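Local coordinates for protein trans-4-hydroxy-L-proline dehydratase (Clostridioides difficile 70-100-2010, PDB 6VXC) that uses a glycyl radical to dehydrate trans-4-hydroxy-L-proline to (S)-1-pyrroline-5-carboxylate in the anaerobic breakdown of hydroxyproline, at residues M662-M675 and L683-E695. Sequence-based numbering, arbitrary orientation.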
# COMPACT_ATOMS: atom_id res chain seq x y z
N MET A 662 9.55 -2.02 -7.00
CA MET A 662 9.55 -3.48 -7.11
C MET A 662 8.86 -4.09 -5.89
O MET A 662 9.51 -4.28 -4.85
CB MET A 662 10.97 -4.00 -7.25
CG MET A 662 11.80 -3.16 -8.22
SD MET A 662 11.50 -3.68 -9.91
CE MET A 662 12.40 -5.22 -9.87
N LEU A 663 7.58 -4.40 -6.02
CA LEU A 663 6.82 -5.07 -4.97
C LEU A 663 5.65 -5.81 -5.60
O LEU A 663 5.23 -5.47 -6.70
CB LEU A 663 6.34 -4.07 -3.89
CG LEU A 663 5.42 -2.85 -4.05
CD1 LEU A 663 5.93 -1.91 -5.12
CD2 LEU A 663 3.96 -3.17 -4.25
N PRO A 664 5.14 -6.86 -4.94
CA PRO A 664 4.08 -7.68 -5.55
C PRO A 664 2.73 -7.67 -4.83
O PRO A 664 1.72 -8.05 -5.43
CB PRO A 664 4.69 -9.08 -5.49
CG PRO A 664 5.38 -9.06 -4.10
CD PRO A 664 5.86 -7.62 -3.89
N THR A 665 2.70 -7.31 -3.54
CA THR A 665 1.57 -7.63 -2.66
C THR A 665 1.17 -9.09 -2.87
O THR A 665 1.96 -9.98 -2.57
CB THR A 665 0.41 -6.65 -2.87
OG1 THR A 665 0.90 -5.30 -2.81
CG2 THR A 665 -0.65 -6.84 -1.78
N THR A 666 -0.04 -9.39 -3.36
CA THR A 666 -0.37 -10.78 -3.71
C THR A 666 -0.39 -11.00 -5.22
O THR A 666 -0.83 -12.07 -5.68
CB THR A 666 -1.70 -11.23 -3.09
OG1 THR A 666 -2.77 -10.37 -3.48
CG2 THR A 666 -1.63 -11.28 -1.54
N CYS A 667 0.08 -10.04 -6.01
CA CYS A 667 -0.01 -10.16 -7.45
C CYS A 667 0.98 -11.18 -8.02
O CYS A 667 0.78 -11.63 -9.15
CB CYS A 667 0.22 -8.81 -8.12
SG CYS A 667 -0.39 -8.74 -9.80
N HIS A 668 2.03 -11.56 -7.26
CA HIS A 668 2.93 -12.60 -7.75
C HIS A 668 2.25 -13.96 -7.83
O HIS A 668 2.70 -14.81 -8.60
CB HIS A 668 4.21 -12.69 -6.89
CG HIS A 668 3.97 -13.06 -5.46
ND1 HIS A 668 3.19 -12.29 -4.62
CD2 HIS A 668 4.44 -14.08 -4.71
CE1 HIS A 668 3.17 -12.84 -3.42
NE2 HIS A 668 3.92 -13.93 -3.45
N ILE A 669 1.19 -14.17 -7.05
CA ILE A 669 0.38 -15.38 -7.18
C ILE A 669 -0.38 -15.36 -8.50
O ILE A 669 -0.27 -16.28 -9.31
CB ILE A 669 -0.56 -15.54 -5.97
CG1 ILE A 669 0.23 -15.48 -4.64
CG2 ILE A 669 -1.42 -16.81 -6.10
CD1 ILE A 669 1.33 -16.54 -4.49
N TYR A 670 -1.16 -14.30 -8.73
CA TYR A 670 -1.94 -14.14 -9.96
C TYR A 670 -1.06 -14.20 -11.20
O TYR A 670 -1.36 -14.93 -12.15
CB TYR A 670 -2.70 -12.81 -9.89
CG TYR A 670 -3.32 -12.29 -11.19
CD1 TYR A 670 -4.20 -13.06 -11.94
CD2 TYR A 670 -3.08 -10.99 -11.60
CE1 TYR A 670 -4.78 -12.56 -13.11
CE2 TYR A 670 -3.67 -10.48 -12.77
CZ TYR A 670 -4.51 -11.28 -13.51
OH TYR A 670 -5.09 -10.77 -14.66
N PHE A 671 0.04 -13.45 -11.19
CA PHE A 671 0.92 -13.38 -12.37
C PHE A 671 1.51 -14.75 -12.71
O PHE A 671 1.75 -15.03 -13.89
CB PHE A 671 2.04 -12.37 -12.13
CG PHE A 671 1.64 -10.95 -12.38
CD1 PHE A 671 0.40 -10.65 -12.92
CD2 PHE A 671 2.52 -9.90 -12.09
CE1 PHE A 671 0.03 -9.33 -13.16
CE2 PHE A 671 2.17 -8.58 -12.34
CZ PHE A 671 0.91 -8.29 -12.87
N GLY A 672 1.79 -15.59 -11.71
CA GLY A 672 2.24 -16.94 -11.99
C GLY A 672 1.12 -17.87 -12.40
O GLY A 672 1.35 -18.80 -13.18
N GLU A 673 -0.09 -17.67 -11.87
CA GLU A 673 -1.21 -18.54 -12.20
C GLU A 673 -1.58 -18.48 -13.69
O GLU A 673 -2.05 -19.47 -14.24
CB GLU A 673 -2.43 -18.18 -11.34
CG GLU A 673 -2.33 -18.65 -9.88
CD GLU A 673 -3.51 -18.21 -9.00
OE1 GLU A 673 -3.80 -18.91 -8.00
OE2 GLU A 673 -4.16 -17.18 -9.33
N ILE A 674 -1.41 -17.34 -14.34
CA ILE A 674 -1.79 -17.25 -15.75
C ILE A 674 -0.57 -17.29 -16.65
O ILE A 674 -0.59 -16.75 -17.77
CB ILE A 674 -2.66 -16.01 -16.03
CG1 ILE A 674 -2.08 -14.79 -15.32
CG2 ILE A 674 -4.09 -16.27 -15.63
CD1 ILE A 674 -0.88 -14.21 -16.02
N MET A 675 0.50 -17.92 -16.19
CA MET A 675 1.72 -18.09 -16.97
C MET A 675 2.08 -19.56 -17.08
O MET A 675 1.85 -20.34 -16.14
CB MET A 675 2.88 -17.30 -16.35
CG MET A 675 4.13 -17.22 -17.18
SD MET A 675 5.27 -16.05 -16.42
CE MET A 675 6.79 -16.62 -17.08
N LEU A 683 7.23 -24.44 -12.73
CA LEU A 683 6.23 -25.12 -13.53
C LEU A 683 5.02 -24.23 -13.79
O LEU A 683 4.82 -23.19 -13.16
CB LEU A 683 5.80 -26.43 -12.87
CG LEU A 683 6.90 -27.47 -12.65
CD1 LEU A 683 6.31 -28.73 -12.07
CD2 LEU A 683 7.66 -27.77 -13.93
N CYS A 684 4.19 -24.71 -14.73
CA CYS A 684 3.01 -23.98 -15.20
C CYS A 684 2.08 -23.61 -14.06
O CYS A 684 1.77 -24.44 -13.19
CB CYS A 684 2.27 -24.85 -16.24
SG CYS A 684 0.75 -24.12 -16.89
N ALA A 685 1.62 -22.36 -14.08
CA ALA A 685 0.66 -21.81 -13.13
C ALA A 685 1.19 -21.69 -11.70
O ALA A 685 0.42 -21.34 -10.80
CB ALA A 685 -0.64 -22.63 -13.12
N LYS A 686 2.47 -21.96 -11.46
CA LYS A 686 3.05 -21.68 -10.14
C LYS A 686 3.31 -20.18 -9.97
O LYS A 686 3.54 -19.47 -10.95
CB LYS A 686 4.37 -22.43 -9.96
CG LYS A 686 4.29 -23.93 -10.03
CD LYS A 686 3.45 -24.50 -8.91
CE LYS A 686 4.18 -24.40 -7.58
NZ LYS A 686 3.75 -25.45 -6.61
N PRO A 687 3.30 -19.67 -8.74
CA PRO A 687 3.64 -18.26 -8.51
C PRO A 687 5.01 -17.88 -9.08
O PRO A 687 5.91 -18.71 -9.21
CB PRO A 687 3.62 -18.13 -6.99
CG PRO A 687 2.65 -19.18 -6.53
CD PRO A 687 2.83 -20.34 -7.51
N VAL A 688 5.16 -16.60 -9.43
CA VAL A 688 6.50 -16.07 -9.70
C VAL A 688 7.11 -15.59 -8.38
O VAL A 688 6.45 -15.61 -7.33
CB VAL A 688 6.48 -14.95 -10.78
CG1 VAL A 688 5.96 -15.48 -12.11
CG2 VAL A 688 5.62 -13.74 -10.35
N SER A 689 8.38 -15.21 -8.41
CA SER A 689 9.06 -14.78 -7.19
C SER A 689 8.42 -13.51 -6.65
O SER A 689 7.88 -12.70 -7.40
CB SER A 689 10.54 -14.54 -7.47
OG SER A 689 10.71 -13.62 -8.55
N GLU A 690 8.51 -13.32 -5.32
CA GLU A 690 7.94 -12.17 -4.62
C GLU A 690 9.00 -11.11 -4.35
O GLU A 690 10.14 -11.42 -3.98
CB GLU A 690 7.25 -12.61 -3.31
CG GLU A 690 7.91 -13.78 -2.59
CD GLU A 690 9.12 -13.45 -1.74
OE1 GLU A 690 9.33 -12.27 -1.38
OE2 GLU A 690 9.90 -14.38 -1.45
N GLY A 691 8.61 -9.84 -4.52
CA GLY A 691 9.53 -8.72 -4.34
C GLY A 691 10.78 -8.89 -5.17
O GLY A 691 10.73 -9.35 -6.31
N ILE A 692 11.93 -8.55 -4.59
CA ILE A 692 13.23 -8.84 -5.19
C ILE A 692 13.86 -10.08 -4.55
O ILE A 692 15.07 -10.29 -4.66
CB ILE A 692 14.19 -7.63 -5.13
CG1 ILE A 692 14.55 -7.30 -3.67
CG2 ILE A 692 13.64 -6.44 -5.93
CD1 ILE A 692 15.71 -6.35 -3.51
N SER A 693 13.05 -10.90 -3.91
CA SER A 693 13.54 -12.10 -3.24
C SER A 693 13.98 -13.13 -4.27
O SER A 693 13.59 -13.07 -5.44
CB SER A 693 12.44 -12.71 -2.37
OG SER A 693 11.85 -11.75 -1.50
N PRO A 694 14.79 -14.11 -3.86
CA PRO A 694 15.16 -15.20 -4.77
C PRO A 694 13.97 -16.07 -5.13
O PRO A 694 12.96 -16.12 -4.44
CB PRO A 694 16.18 -16.01 -3.96
CG PRO A 694 16.65 -15.07 -2.85
CD PRO A 694 15.48 -14.18 -2.56
N GLU A 695 14.11 -16.78 -6.25
CA GLU A 695 13.16 -17.79 -6.66
C GLU A 695 13.14 -18.95 -5.66
O GLU A 695 14.08 -19.14 -4.89
CB GLU A 695 13.50 -18.33 -8.06
CG GLU A 695 12.57 -17.86 -9.19
CD GLU A 695 11.25 -18.63 -9.26
OE1 GLU A 695 10.87 -19.26 -8.25
OE2 GLU A 695 10.59 -18.61 -10.32
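The amide of A685 donates to the carbonyl of M675, N to O 2.9 Å. Near the start of helix 667-673, V688 N donates to H668 O at 3.2 Å; the same oxygen also takes a weak bond from G672 N within the helix. Between these two bonds the backbones come very close at G672, where CA-H...O contacts run both ways: G672 CA lies 3.0 Å from K686 O, and A685 CA 3.1 Å from G672 O. After the helix the chain doubles back, and a type II turn at L683-K686 brings A685 and K686 against its C-terminal end. From there an extended loop runs antiparallel to the helix, E673 opposite A685 and H668 opposite V688. In this member of the glycyl radical enzyme family the contact thereby joins helix 667-673 to the loop leading to helix 703-711, close to the probable active-site cysteine, C454. H668 CG lies between the backbone N and the carbonyl carbon (chi1 62°), which puts the imidazole beside E690. E690 CB covers one face, 3.7 Å from the ring centroid in a CH-pi contact, and I669 CD1 the opposite face, both offset towards the rim. V688 O sits at the ring edge, in plane, while NE2 is hydrogen-bonded to E800 of helix 795-803. The E690 carboxylate turns away from the ring, its plane 73° from it, and OE1 accepts a bond from S693 OG across the type II' turn E690-S693. V688 CG2 packs on H668 CB at 3.9 Å, and I669 CD1 on P687 CG at 3.6 Å. Farther along, P664, whose side chain is about 7 Å from that of C454, lays its CG against G691 N, and M662 CB touches I692 CG2.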